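Local structure of glycosyl hydrolase family 2, TIM barrel domain protein (Faecalibacterium prausnitzii A2-165, 6ED2) at residues 60-65 with 155-160; 189-194 with 584-589; 513-518 with 565-570. The protein probably acts as a beta-glucuronidase, hydrolysing beta-D-glucuronides as a family 2 glycosyl hydrolase of a human gut bacterium. One frame throughout, in Å; residues are numbered along the deposited sequence.

Contact 1 of 3, residues 60-65 with 155-160; sequences GWALDL and KLSVLA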
ATOM      1  N   GLY A  60      26.962  -8.988 -41.084  1.00 35.79           N
ATOM      2  CA  GLY A  60      25.865  -9.472 -41.907  1.00 34.43           C
ATOM      3  C   GLY A  60      24.539  -9.674 -41.204  1.00 37.78           C
ATOM      4  O   GLY A  60      23.692 -10.414 -41.724  1.00 37.88           O
ATOM      5  N   TRP A  61      24.316  -9.028 -40.052  1.00 36.98           N
ATOM      6  CA  TRP A  61      23.057  -9.200 -39.320  1.00 36.23           C
ATOM      7  C   TRP A  61      21.849  -8.690 -40.094  1.00 34.99           C
ATOM      8  O   TRP A  61      20.723  -9.128 -39.828  1.00 36.26           O
ATOM      9  CB  TRP A  61      23.099  -8.476 -37.970  1.00 32.15           C
ATOM     10  CG  TRP A  61      24.050  -9.041 -36.977  1.00 35.30           C
ATOM     11  CD1 TRP A  61      25.132  -9.836 -37.230  1.00 32.57           C
ATOM     12  CD2 TRP A  61      24.010  -8.852 -35.554  1.00 32.26           C
ATOM     13  NE1 TRP A  61      25.769 -10.154 -36.047  1.00 37.83           N
ATOM     14  CE2 TRP A  61      25.101  -9.562 -35.006  1.00 32.75           C
ATOM     15  CE3 TRP A  61      23.158  -8.147 -34.692  1.00 28.82           C
ATOM     16  CZ2 TRP A  61      25.367  -9.588 -33.634  1.00 32.95           C
ATOM     17  CZ3 TRP A  61      23.425  -8.170 -33.323  1.00 31.20           C
ATOM     18  CH2 TRP A  61      24.518  -8.892 -32.809  1.00 34.13           C
ATOM     19  N   ALA A  62      22.041  -7.752 -41.023  1.00 36.12           N
ATOM     20  CA  ALA A  62      20.914  -7.296 -41.831  1.00 38.55           C
ATOM     21  C   ALA A  62      20.370  -8.401 -42.732  1.00 40.93           C
ATOM     22  O   ALA A  62      19.217  -8.313 -43.176  1.00 37.94           O
ATOM     23  CB  ALA A  62      21.317  -6.087 -42.672  1.00 30.17           C
ATOM     24  N   LEU A  63      21.173  -9.430 -43.011  1.00 37.10           N
ATOM     25  CA  LEU A  63      20.738 -10.584 -43.789  1.00 41.60           C
ATOM     26  C   LEU A  63      20.128 -11.670 -42.910  1.00 45.87           C
ATOM     27  O   LEU A  63      19.152 -12.307 -43.314  1.00 51.67           O
ATOM     28  CB  LEU A  63      21.908 -11.154 -44.588  1.00 39.25           C
ATOM     29  CG  LEU A  63      22.452 -10.238 -45.682  1.00 43.62           C
ATOM     30  CD1 LEU A  63      23.866 -10.644 -46.074  1.00 47.65           C
ATOM     31  CD2 LEU A  63      21.525 -10.266 -46.875  1.00 40.81           C
ATOM     32  N   ASP A  64      20.686 -11.904 -41.722  1.00 45.83           N
ATOM     33  CA  ASP A  64      19.967 -12.621 -40.674  1.00 48.31           C
ATOM     34  C   ASP A  64      20.647 -12.372 -39.338  1.00 42.82           C
ATOM     35  O   ASP A  64      21.878 -12.330 -39.257  1.00 43.78           O
ATOM     36  CB  ASP A  64      19.874 -14.138 -40.927  1.00 57.94           C
ATOM     37  CG  ASP A  64      18.489 -14.711 -40.564  1.00 62.46           C
ATOM     38  OD1 ASP A  64      17.747 -15.090 -41.497  1.00 68.73           O
ATOM     39  OD2 ASP A  64      18.130 -14.769 -39.360  1.00 67.18           O
ATOM     40  N   LEU A  65      19.831 -12.211 -38.306  1.00 42.42           N
ATOM     41  CA  LEU A  65      20.328 -12.142 -36.945  1.00 43.53           C
ATOM     42  C   LEU A  65      20.848 -13.512 -36.547  1.00 44.24           C
ATOM     43  O   LEU A  65      20.086 -14.488 -36.600  1.00 47.98           O
ATOM     44  CB  LEU A  65      19.217 -11.697 -35.992  1.00 42.29           C
ATOM     45  CG  LEU A  65      18.777 -10.246 -36.109  1.00 44.20           C
ATOM     46  CD1 LEU A  65      17.684  -9.949 -35.093  1.00 34.80           C
ATOM     47  CD2 LEU A  65      19.988  -9.345 -35.909  1.00 32.76           C
ATOM     48  N   LYS A 155      12.932  -9.463 -46.114  1.00 30.52           N
ATOM     49  CA  LYS A 155      13.481  -9.272 -44.780  1.00 30.82           C
ATOM     50  C   LYS A 155      13.573  -7.784 -44.451  1.00 33.67           C
ATOM     51  O   LYS A 155      14.143  -6.999 -45.216  1.00 33.67           O
ATOM     52  CB  LYS A 155      14.854  -9.920 -44.650  1.00 32.09           C
ATOM     53  CG  LYS A 155      15.456  -9.688 -43.276  1.00 39.31           C
ATOM     54  CD  LYS A 155      16.338 -10.835 -42.851  1.00 46.03           C
ATOM     55  CE  LYS A 155      15.511 -12.036 -42.463  1.00 50.79           C
ATOM     56  NZ  LYS A 155      16.406 -13.181 -42.143  1.00 56.52           N
ATOM     57  N   LEU A 156      13.000  -7.400 -43.314  1.00 32.39           N
ATOM     58  CA  LEU A 156      13.077  -6.042 -42.797  1.00 28.73           C
ATOM     59  C   LEU A 156      13.941  -6.072 -41.552  1.00 33.18           C
ATOM     60  O   LEU A 156      13.576  -6.716 -40.562  1.00 30.41           O
ATOM     61  CB  LEU A 156      11.688  -5.502 -42.473  1.00 32.09           C
ATOM     62  CG  LEU A 156      11.597  -4.180 -41.727  1.00 32.34           C
ATOM     63  CD1 LEU A 156      12.425  -3.095 -42.441  1.00 32.01           C
ATOM     64  CD2 LEU A 156      10.127  -3.798 -41.635  1.00 26.26           C
ATOM     65  N   SER A 157      15.084  -5.392 -41.604  1.00 29.07           N
ATOM     66  CA  SER A 157      15.980  -5.277 -40.459  1.00 32.98           C
ATOM     67  C   SER A 157      16.134  -3.813 -40.084  1.00 31.87           C
ATOM     68  O   SER A 157      16.370  -2.968 -40.952  1.00 30.59           O
ATOM     69  CB  SER A 157      17.355  -5.877 -40.756  1.00 27.89           C
ATOM     70  OG  SER A 157      17.207  -7.131 -41.387  1.00 39.53           O
ATOM     71  N   VAL A 158      16.020  -3.516 -38.795  1.00 31.47           N
ATOM     72  CA  VAL A 158      16.174  -2.159 -38.296  1.00 28.75           C
ATOM     73  C   VAL A 158      17.316  -2.155 -37.295  1.00 29.01           C
ATOM     74  O   VAL A 158      17.262  -2.850 -36.273  1.00 27.20           O
ATOM     75  CB  VAL A 158      14.878  -1.618 -37.671  1.00 27.58           C
ATOM     76  CG1 VAL A 158      15.090  -0.192 -37.151  1.00 27.28           C
ATOM     77  CG2 VAL A 158      13.749  -1.643 -38.687  1.00 25.20           C
ATOM     78  N   LEU A 159      18.357  -1.384 -37.600  1.00 29.04           N
ATOM     79  CA  LEU A 159      19.435  -1.117 -36.659  1.00 30.64           C
ATOM     80  C   LEU A 159      19.089   0.186 -35.951  1.00 35.28           C
ATOM     81  O   LEU A 159      19.086   1.259 -36.568  1.00 31.21           O
ATOM     82  CB  LEU A 159      20.779  -1.032 -37.375  1.00 26.96           C
ATOM     83  CG  LEU A 159      21.924  -0.437 -36.561  1.00 30.37           C
ATOM     84  CD1 LEU A 159      22.096  -1.171 -35.236  1.00 34.21           C
ATOM     85  CD2 LEU A 159      23.223  -0.461 -37.377  1.00 26.02           C
ATOM     86  N   ALA A 160      18.759   0.089 -34.668  1.00 30.51           N
ATOM     87  CA  ALA A 160      18.387   1.246 -33.878  1.00 25.56           C
ATOM     88  C   ALA A 160      19.443   1.494 -32.807  1.00 27.32           C
ATOM     89  O   ALA A 160      20.287   0.640 -32.517  1.00 28.55           O
ATOM     90  CB  ALA A 160      16.994   1.055 -33.257  1.00 24.87           C
TER
HETATM   91  O   HOH W   1      18.126  -8.924 -39.589  1.00 41.68           O
HETATM   92  O   HOH W   2      17.454  -6.750 -44.456  1.00 31.41           O
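Lys155 leaves strand 152-161 with CG opposite its own backbone N (chi1 178°), and bends at chi2 and chi3 then carry NZ to the loop 60-65; two residues on, Ser157 holds OG opposite its carbonyl carbon (chi1 -46°), which sets the hydroxyl against the carbonyl of Ala62. The contact lies in the sugar-binding domain, a beta sandwich of jelly-roll type, where this loop follows helix 56-59, closed at Gly60 by a Schellman motif. Ser157 OG donates to Ala62 O over 2.9 Å, tilted 32° from the carbonyl plane, while water 1 donates to Ser157 OG and, at 2.6 Å, to Trp61 O. A second donor grips Ala62 O, since water 2 reaches it at 2.7 Å and extends a weak bond to Lys155 O. The serine hydroxyl thus both gives and receives, tying two successive carbonyls of the turn to the strand. Further out, Lys155 NZ donates to Leu63 O at 3.1 Å and forms a salt bridge with Asp64, whose side chain crosses it at about a right angle; the 2.4 Å between NZ and Asp64 OD1 is too short to be taken literally. Glu96, on strand 92-101, adds a long, weak ion pair to the same ammonium. Against this polar seam, the apolar approach is slight: Ala62 CB stands 4.4 Å from Ser157 CB.

Contact 2 of 3, residues 189-194 with 584-589; sequences DFYNYA and DFQTTE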
ATOM      1  N   ASP A 189      14.031  14.163 -16.921  0.60 34.17           N
ATOM      2  CA  ASP A 189      13.599  13.370 -15.768  0.60 32.80           C
ATOM      3  C   ASP A 189      13.139  11.964 -16.162  0.60 32.84           C
ATOM      4  O   ASP A 189      13.329  11.026 -15.384  0.60 34.48           O
ATOM      5  CB  ASP A 189      12.487  14.111 -15.004  0.60 36.79           C
ATOM      6  CG  ASP A 189      12.192  13.511 -13.623  0.60 35.94           C
ATOM      7  OD1 ASP A 189      11.200  13.937 -12.978  0.60 31.62           O
ATOM      8  OD2 ASP A 189      12.940  12.618 -13.177  0.60 36.43           O
ATOM      9  N   PHE A 190      12.606  11.773 -17.367  1.00 27.27           N
ATOM     10  CA  PHE A 190      11.883  10.553 -17.700  1.00 32.66           C
ATOM     11  C   PHE A 190      12.827   9.445 -18.167  1.00 32.67           C
ATOM     12  O   PHE A 190      13.942   9.702 -18.628  1.00 35.77           O
ATOM     13  CB  PHE A 190      10.789  10.836 -18.751  1.00 33.93           C
ATOM     14  CG  PHE A 190      11.267  11.590 -19.979  1.00 32.13           C
ATOM     15  CD1 PHE A 190      11.528  10.910 -21.171  1.00 28.09           C
ATOM     16  CD2 PHE A 190      11.393  12.971 -19.961  1.00 30.02           C
ATOM     17  CE1 PHE A 190      11.937  11.591 -22.319  1.00 29.11           C
ATOM     18  CE2 PHE A 190      11.798  13.665 -21.106  1.00 31.60           C
ATOM     19  CZ  PHE A 190      12.068  12.964 -22.291  1.00 25.52           C
ATOM     20  N   TYR A 191      12.381   8.199 -18.001  1.00 28.88           N
ATOM     21  CA  TYR A 191      13.215   7.056 -18.335  1.00 25.15           C
ATOM     22  C   TYR A 191      13.507   7.012 -19.839  1.00 26.57           C
ATOM     23  O   TYR A 191      12.662   7.357 -20.672  1.00 23.88           O
ATOM     24  CB  TYR A 191      12.546   5.753 -17.888  1.00 26.21           C
ATOM     25  CG  TYR A 191      13.498   4.566 -17.885  1.00 26.93           C
ATOM     26  CD1 TYR A 191      14.255   4.266 -16.759  1.00 26.01           C
ATOM     27  CD2 TYR A 191      13.664   3.765 -19.022  1.00 26.95           C
ATOM     28  CE1 TYR A 191      15.147   3.192 -16.750  1.00 23.66           C
ATOM     29  CE2 TYR A 191      14.560   2.688 -19.023  1.00 20.88           C
ATOM     30  CZ  TYR A 191      15.298   2.420 -17.882  1.00 26.78           C
ATOM     31  OH  TYR A 191      16.188   1.362 -17.863  1.00 31.09           O
ATOM     32  N   ASN A 192      14.712   6.565 -20.189  1.00 25.26           N
ATOM     33  CA  ASN A 192      15.145   6.542 -21.590  1.00 28.47           C
ATOM     34  C   ASN A 192      14.585   5.319 -22.331  1.00 27.91           C
ATOM     35  O   ASN A 192      15.316   4.502 -22.884  1.00 26.97           O
ATOM     36  CB  ASN A 192      16.669   6.578 -21.670  1.00 22.46           C
ATOM     37  CG  ASN A 192      17.173   6.846 -23.087  1.00 27.59           C
ATOM     38  OD1 ASN A 192      16.628   7.691 -23.798  1.00 27.00           O
ATOM     39  ND2 ASN A 192      18.214   6.124 -23.502  1.00 25.18           N
ATOM     40  N   TYR A 193      13.257   5.208 -22.343  1.00 28.45           N
ATOM     41  CA  TYR A 193      12.604   4.130 -23.079  1.00 26.90           C
ATOM     42  C   TYR A 193      12.960   4.209 -24.562  1.00 32.72           C
ATOM     43  O   TYR A 193      12.858   5.273 -25.182  1.00 28.70           O
ATOM     44  CB  TYR A 193      11.086   4.216 -22.908  1.00 25.58           C
ATOM     45  CG  TYR A 193      10.576   3.691 -21.578  1.00 25.71           C
ATOM     46  CD1 TYR A 193      10.893   2.401 -21.146  1.00 23.70           C
ATOM     47  CD2 TYR A 193       9.781   4.491 -20.755  1.00 19.68           C
ATOM     48  CE1 TYR A 193      10.432   1.921 -19.921  1.00 25.16           C
ATOM     49  CE2 TYR A 193       9.322   4.032 -19.536  1.00 22.79           C
ATOM     50  CZ  TYR A 193       9.647   2.746 -19.122  1.00 25.82           C
ATOM     51  OH  TYR A 193       9.170   2.297 -17.912  1.00 27.77           O
ATOM     52  N   ALA A 194      13.379   3.084 -25.138  1.00 25.80           N
ATOM     53  CA  ALA A 194      13.634   3.028 -26.568  1.00 27.09           C
ATOM     54  C   ALA A 194      13.080   1.724 -27.128  1.00 29.77           C
ATOM     55  O   ALA A 194      12.625   0.849 -26.391  1.00 26.77           O
ATOM     56  CB  ALA A 194      15.119   3.158 -26.883  1.00 25.20           C
ATOM     57  N   ASP A 584       1.265   8.800 -12.754  1.00 25.59           N
ATOM     58  CA  ASP A 584       2.596   8.347 -12.365  1.00 24.30           C
ATOM     59  C   ASP A 584       3.291   7.709 -13.562  1.00 27.25           C
ATOM     60  O   ASP A 584       2.667   6.979 -14.337  1.00 24.00           O
ATOM     61  CB  ASP A 584       2.527   7.326 -11.215  1.00 25.38           C
ATOM     62  CG  ASP A 584       1.797   7.857  -9.957  1.00 28.56           C
ATOM     63  OD1 ASP A 584       1.794   9.086  -9.689  1.00 25.83           O
ATOM     64  OD2 ASP A 584       1.235   7.007  -9.220  1.00 28.80           O
ATOM     65  N   PHE A 585       4.587   7.994 -13.716  1.00 25.54           N
ATOM     66  CA  PHE A 585       5.327   7.549 -14.888  1.00 25.87           C
ATOM     67  C   PHE A 585       6.748   7.229 -14.467  1.00 28.59           C
ATOM     68  O   PHE A 585       7.200   7.621 -13.385  1.00 27.15           O
ATOM     69  CB  PHE A 585       5.312   8.605 -16.015  1.00 26.42           C
ATOM     70  CG  PHE A 585       5.975   9.926 -15.644  1.00 25.77           C
ATOM     71  CD1 PHE A 585       7.322  10.138 -15.893  1.00 26.46           C
ATOM     72  CD2 PHE A 585       5.241  10.952 -15.062  1.00 24.92           C
ATOM     73  CE1 PHE A 585       7.933  11.344 -15.550  1.00 26.32           C
ATOM     74  CE2 PHE A 585       5.844  12.171 -14.721  1.00 26.60           C
ATOM     75  CZ  PHE A 585       7.191  12.368 -14.972  1.00 21.77           C
ATOM     76  N   GLN A 586       7.458   6.528 -15.351  1.00 25.37           N
ATOM     77  CA  GLN A 586       8.781   6.008 -15.038  1.00 25.96           C
ATOM     78  C   GLN A 586       9.873   7.043 -15.312  1.00 28.71           C
ATOM     79  O   GLN A 586       9.873   7.717 -16.350  1.00 26.03           O
ATOM     80  CB  GLN A 586       9.077   4.746 -15.847  1.00 22.81           C
ATOM     81  CG  GLN A 586      10.195   3.924 -15.241  1.00 24.63           C
ATOM     82  CD  GLN A 586       9.823   3.472 -13.846  1.00 36.27           C
ATOM     83  OE1 GLN A 586       8.726   2.954 -13.635  1.00 35.77           O
ATOM     84  NE2 GLN A 586      10.706   3.708 -12.877  1.00 32.16           N
ATOM     85  N   THR A 587      10.817   7.124 -14.390  1.00 24.63           N
ATOM     86  CA  THR A 587      12.028   7.935 -14.476  1.00 31.07           C
ATOM     87  C   THR A 587      13.225   7.014 -14.306  1.00 30.08           C
ATOM     88  O   THR A 587      13.081   5.829 -14.009  1.00 32.04           O
ATOM     89  CB  THR A 587      12.050   9.019 -13.393  1.00 32.80           C
ATOM     90  OG1 THR A 587      12.214   8.390 -12.110  1.00 31.73           O
ATOM     91  CG2 THR A 587      10.743   9.826 -13.401  1.00 27.91           C
ATOM     92  N   THR A 588      14.420   7.568 -14.463  1.00 31.74           N
ATOM     93  CA  THR A 588      15.611   6.834 -14.067  1.00 34.72           C
ATOM     94  C   THR A 588      15.614   6.617 -12.555  1.00 31.70           C
ATOM     95  O   THR A 588      14.891   7.285 -11.809  1.00 32.25           O
ATOM     96  CB  THR A 588      16.869   7.594 -14.485  1.00 38.63           C
ATOM     97  OG1 THR A 588      16.794   8.920 -13.958  1.00 39.08           O
ATOM     98  CG2 THR A 588      16.957   7.675 -16.004  1.00 37.76           C
ATOM     99  N   GLU A 589      16.426   5.658 -12.107  1.00 30.04           N
ATOM    100  CA  GLU A 589      16.529   5.370 -10.680  1.00 36.06           C
ATOM    101  C   GLU A 589      17.183   6.534  -9.942  1.00 36.39           C
ATOM    102  O   GLU A 589      18.059   7.214 -10.474  1.00 32.78           O
ATOM    103  CB  GLU A 589      17.353   4.106 -10.431  1.00 34.63           C
ATOM    104  CG  GLU A 589      16.727   2.816 -10.926  1.00 35.20           C
ATOM    105  CD  GLU A 589      17.404   1.566 -10.355  1.00 38.68           C
ATOM    106  OE1 GLU A 589      17.684   1.515  -9.133  1.00 39.89           O
ATOM    107  OE2 GLU A 589      17.660   0.627 -11.139  1.00 38.87           O
TER
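A single beta bridge, Phe190 with Thr587, joins a loop of the sugar-binding domain to the loop that follows strand 574-580 of the TIM barrel. That loop leaves the C-terminal end of a barrel strand, the end where TIM-barrel enzymes generally carry their active site. A bound magnesium ion lies about 4 Å from the Phe190 side chain, which has no polar atom to bind it. The two backbones run nearly at right angles, consistent with a bridge that stays single. Its hydrogen bond goes from Tyr191 N to Gln586 O, 3.0 Å long and fairly straight (162° at the hydrogen), with the donor lying above the carbonyl plane. On one flank of it, Asp189 O presses on Thr587 CB at 3.1 Å; on another, Phe190 CB approaches Phe585 CE1 at 4.3 Å. Tyr191 turns CG opposite its backbone N (chi1 -166°), which lays the ring beside the barrel loop: Thr587 O meets its edge, 3.4 Å from Tyr191 CD1, and Tyr191 OH is hydrogen-bonded to Arg87. The base of the Gln586 side chain meets both tyrosines: CB lies 3.2 Å from Tyr193 OH, whose hydrogen-bond partner is Asp79, and CG also reaches Tyr191 CB, before the chain turns away with its amide nearly perpendicular (87°) to the Tyr193 ring. Asp324 takes up Gln586 N and Arg330 binds Tyr191 O, so residues of the barrel domain hold both loops. Within the barrel loop, Gln586 NE2 folds back weakly to Thr587 O at 3.4 Å, and Thr587 OG1 donates to Thr588 O at 2.9 Å.

Contact 3 of 3, residues 513-518 with 565-570; sequences AAFHHE and HAVFDH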
ATOM      1  N   ALA A 513       4.172  33.343  -0.469  1.00 32.20           N
ATOM      2  CA  ALA A 513       4.628  34.725  -0.635  1.00 36.16           C
ATOM      3  C   ALA A 513       5.753  34.822  -1.664  1.00 34.80           C
ATOM      4  O   ALA A 513       5.806  35.779  -2.443  1.00 35.85           O
ATOM      5  CB  ALA A 513       5.082  35.314   0.709  1.00 30.09           C
ATOM      6  N   ALA A 514       6.668  33.849  -1.680  1.00 31.97           N
ATOM      7  CA  ALA A 514       7.690  33.847  -2.719  1.00 32.76           C
ATOM      8  C   ALA A 514       7.052  33.706  -4.093  1.00 33.02           C
ATOM      9  O   ALA A 514       7.522  34.290  -5.073  1.00 36.31           O
ATOM     10  CB  ALA A 514       8.699  32.718  -2.476  1.00 25.40           C
ATOM     11  N   PHE A 515       5.981  32.925  -4.177  1.00 32.39           N
ATOM     12  CA  PHE A 515       5.306  32.704  -5.447  1.00 30.59           C
ATOM     13  C   PHE A 515       4.650  33.997  -5.929  1.00 32.93           C
ATOM     14  O   PHE A 515       4.861  34.419  -7.070  1.00 32.89           O
ATOM     15  CB  PHE A 515       4.300  31.565  -5.255  1.00 29.41           C
ATOM     16  CG  PHE A 515       3.766  30.949  -6.522  1.00 34.01           C
ATOM     17  CD1 PHE A 515       4.113  31.419  -7.775  1.00 31.54           C
ATOM     18  CD2 PHE A 515       2.876  29.874  -6.439  1.00 33.84           C
ATOM     19  CE1 PHE A 515       3.574  30.838  -8.933  1.00 33.78           C
ATOM     20  CE2 PHE A 515       2.345  29.288  -7.581  1.00 31.96           C
ATOM     21  CZ  PHE A 515       2.687  29.780  -8.834  1.00 32.07           C
ATOM     22  N   HIS A 516       3.881  34.654  -5.053  1.00 29.82           N
ATOM     23  CA  HIS A 516       3.314  35.964  -5.369  1.00 33.99           C
ATOM     24  C   HIS A 516       4.394  36.960  -5.762  1.00 35.00           C
ATOM     25  O   HIS A 516       4.190  37.784  -6.660  1.00 33.70           O
ATOM     26  CB  HIS A 516       2.543  36.503  -4.175  1.00 30.57           C
ATOM     27  CG  HIS A 516       1.130  36.034  -4.116  1.00 36.03           C
ATOM     28  ND1 HIS A 516       0.199  36.356  -5.082  1.00 35.83           N
ATOM     29  CD2 HIS A 516       0.482  35.272  -3.205  1.00 31.84           C
ATOM     30  CE1 HIS A 516      -0.964  35.816  -4.763  1.00 33.69           C
ATOM     31  NE2 HIS A 516      -0.821  35.156  -3.627  1.00 40.28           N
ATOM     32  N   HIS A 517       5.547  36.902  -5.097  1.00 33.15           N
ATOM     33  CA  HIS A 517       6.636  37.804  -5.441  1.00 35.83           C
ATOM     34  C   HIS A 517       7.055  37.620  -6.897  1.00 36.26           C
ATOM     35  O   HIS A 517       7.138  38.591  -7.653  1.00 38.61           O
ATOM     36  CB  HIS A 517       7.822  37.591  -4.497  1.00 30.30           C
ATOM     37  CG  HIS A 517       8.996  38.469  -4.806  1.00 47.49           C
ATOM     38  ND1 HIS A 517       9.030  39.813  -4.487  1.00 46.66           N
ATOM     39  CD2 HIS A 517      10.163  38.205  -5.438  1.00 46.41           C
ATOM     40  CE1 HIS A 517      10.178  40.329  -4.886  1.00 45.80           C
ATOM     41  NE2 HIS A 517      10.883  39.374  -5.468  1.00 44.78           N
ATOM     42  N   GLU A 518       7.292  36.374  -7.322  1.00 34.08           N
ATOM     43  CA  GLU A 518       7.691  36.152  -8.714  1.00 37.23           C
ATOM     44  C   GLU A 518       6.570  36.514  -9.682  1.00 31.10           C
ATOM     45  O   GLU A 518       6.827  37.071 -10.754  1.00 27.90           O
ATOM     46  CB  GLU A 518       8.135  34.701  -8.945  1.00 34.93           C
ATOM     47  CG  GLU A 518       8.873  34.525 -10.289  1.00 37.89           C
ATOM     48  CD  GLU A 518       9.123  33.068 -10.701  1.00 36.46           C
ATOM     49  OE1 GLU A 518       9.182  32.190  -9.813  1.00 34.12           O
ATOM     50  OE2 GLU A 518       9.283  32.809 -11.923  1.00 32.76           O
ATOM     51  N   HIS A 565      -3.558  27.136  -6.479  1.00 27.65           N
ATOM     52  CA  HIS A 565      -4.656  27.659  -7.287  1.00 28.46           C
ATOM     53  C   HIS A 565      -5.099  29.032  -6.804  1.00 31.55           C
ATOM     54  O   HIS A 565      -5.548  29.854  -7.609  1.00 27.83           O
ATOM     55  CB  HIS A 565      -5.836  26.678  -7.279  1.00 27.08           C
ATOM     56  CG  HIS A 565      -5.549  25.394  -7.996  1.00 30.36           C
ATOM     57  ND1 HIS A 565      -6.108  24.191  -7.631  1.00 30.73           N
ATOM     58  CD2 HIS A 565      -4.746  25.128  -9.056  1.00 29.45           C
ATOM     59  CE1 HIS A 565      -5.669  23.241  -8.438  1.00 30.33           C
ATOM     60  NE2 HIS A 565      -4.838  23.783  -9.310  1.00 30.06           N
ATOM     61  N   ALA A 566      -4.983  29.296  -5.499  1.00 30.44           N
ATOM     62  CA  ALA A 566      -5.284  30.629  -4.992  1.00 32.32           C
ATOM     63  C   ALA A 566      -4.330  31.660  -5.582  1.00 28.26           C
ATOM     64  O   ALA A 566      -4.745  32.767  -5.936  1.00 31.39           O
ATOM     65  CB  ALA A 566      -5.233  30.640  -3.465  1.00 30.27           C
ATOM     66  N   VAL A 567      -3.051  31.305  -5.723  1.00 30.73           N
ATOM     67  CA  VAL A 567      -2.128  32.172  -6.448  1.00 31.86           C
ATOM     68  C   VAL A 567      -2.591  32.355  -7.891  1.00 36.34           C
ATOM     69  O   VAL A 567      -2.755  33.493  -8.356  1.00 34.46           O
ATOM     70  CB  VAL A 567      -0.695  31.624  -6.375  1.00 31.10           C
ATOM     71  CG1 VAL A 567       0.231  32.519  -7.170  1.00 32.59           C
ATOM     72  CG2 VAL A 567      -0.240  31.531  -4.909  1.00 29.16           C
ATOM     73  N   PHE A 568      -2.829  31.238  -8.613  1.00 31.84           N
ATOM     74  CA  PHE A 568      -3.293  31.317 -10.001  1.00 28.05           C
ATOM     75  C   PHE A 568      -4.458  32.277 -10.108  1.00 29.46           C
ATOM     76  O   PHE A 568      -4.489  33.162 -10.972  1.00 32.52           O
ATOM     77  CB  PHE A 568      -3.775  29.953 -10.539  1.00 31.98           C
ATOM     78  CG  PHE A 568      -2.700  28.902 -10.740  1.00 28.33           C
ATOM     79  CD1 PHE A 568      -1.376  29.124 -10.394  1.00 22.81           C
ATOM     80  CD2 PHE A 568      -3.054  27.660 -11.258  1.00 26.36           C
ATOM     81  CE1 PHE A 568      -0.421  28.146 -10.583  1.00 24.17           C
ATOM     82  CE2 PHE A 568      -2.106  26.663 -11.444  1.00 27.92           C
ATOM     83  CZ  PHE A 568      -0.783  26.901 -11.107  1.00 26.60           C
ATOM     84  N   ASP A 569      -5.453  32.083  -9.241  1.00 31.60           N
ATOM     85  CA  ASP A 569      -6.724  32.777  -9.366  1.00 31.09           C
ATOM     86  C   ASP A 569      -6.592  34.262  -9.057  1.00 30.46           C
ATOM     87  O   ASP A 569      -7.470  35.043  -9.432  1.00 28.56           O
ATOM     88  CB  ASP A 569      -7.760  32.112  -8.454  1.00 28.87           C
ATOM     89  CG  ASP A 569      -8.159  30.705  -8.950  1.00 36.82           C
ATOM     90  OD1 ASP A 569      -7.843  30.383 -10.123  1.00 31.68           O
ATOM     91  OD2 ASP A 569      -8.798  29.934  -8.178  1.00 30.10           O
ATOM     92  N   HIS A 570      -5.501  34.660  -8.410  1.00 31.73           N
ATOM     93  CA  HIS A 570      -5.281  36.057  -8.071  1.00 39.90           C
ATOM     94  C   HIS A 570      -4.972  36.934  -9.286  1.00 37.79           C
ATOM     95  O   HIS A 570      -5.229  38.137  -9.229  1.00 37.80           O
ATOM     96  CB  HIS A 570      -4.137  36.156  -7.063  1.00 34.50           C
ATOM     97  CG  HIS A 570      -3.948  37.527  -6.504  1.00 38.60           C
ATOM     98  ND1 HIS A 570      -4.883  38.134  -5.694  1.00 46.24           N
ATOM     99  CD2 HIS A 570      -2.942  38.422  -6.655  1.00 41.71           C
ATOM    100  CE1 HIS A 570      -4.454  39.340  -5.360  1.00 45.75           C
ATOM    101  NE2 HIS A 570      -3.279  39.538  -5.930  1.00 44.34           N
TER
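One face of the Phe515 ring carries Val567 CG1, set 3.7 Å from the ring centroid and only 7° off the normal, a well-centred CH-pi contact. At the rim of the same ring, Phe515 CZ meets Phe568 CE1 edge to edge at 3.9 Å. The imidazole of His516 takes the other valine methyl over a face, with Val567 CG2 3.9 Å from NE2, and turns its edge to the face of His570: an offset edge-to-face pair, centroids 5.2 Å apart and planes at 89°. Here His516 CE1 does the touching, 3.8 Å from His570 CD2. Val567 can serve both rings because its methyls diverge, CG1 lying opposite the backbone N and CG2 opposite the carbonyl carbon. These side chains join helices 508-525 and 554-570 of the TIM barrel, which precede the neighbouring parallel strands 531-535 and 574-580. The short helical segments point the same way, crossing at -26° with axes 10.5 Å apart. No hydrogen bond links them. Phe568 stacks on Phe533 of strand 531-535, and Phe515 on Tyr498, which lies past strand 492-495. An alanine in place of Phe515 would probably leave Val567 CG1 without its ring and open a gap beside Phe568. Toward the outside, packing gives way to a polar end: His516 ND1 is hydrogen-bonded to Tyr571 OH, just past the second segment, which limits how the imidazole can turn above Val567 CG2.

Contact 2 is the most central, about 16 Å from the chain centre, and most of its touching residues are buried and none is fully exposed; contacts 1 and 3 have their centres about 29 and 30 Å out, on opposite sides of that centre. Contact 3, though peripheral, is largely buried, contact 1 only partly. Contact 1 stays within the sugar-binding domain and contact 3 within the TIM barrel, whereas contact 2 ties one domain to the other. Chemistry follows place: charge and ordered water at contact 1, a backbone bridge flanked by aromatic and polar side chains at the domain junction, and methyl-on-ring packing without hydrogen bonds between helical segments 513-518 and 565-570, nested in the loop closed by contact 2.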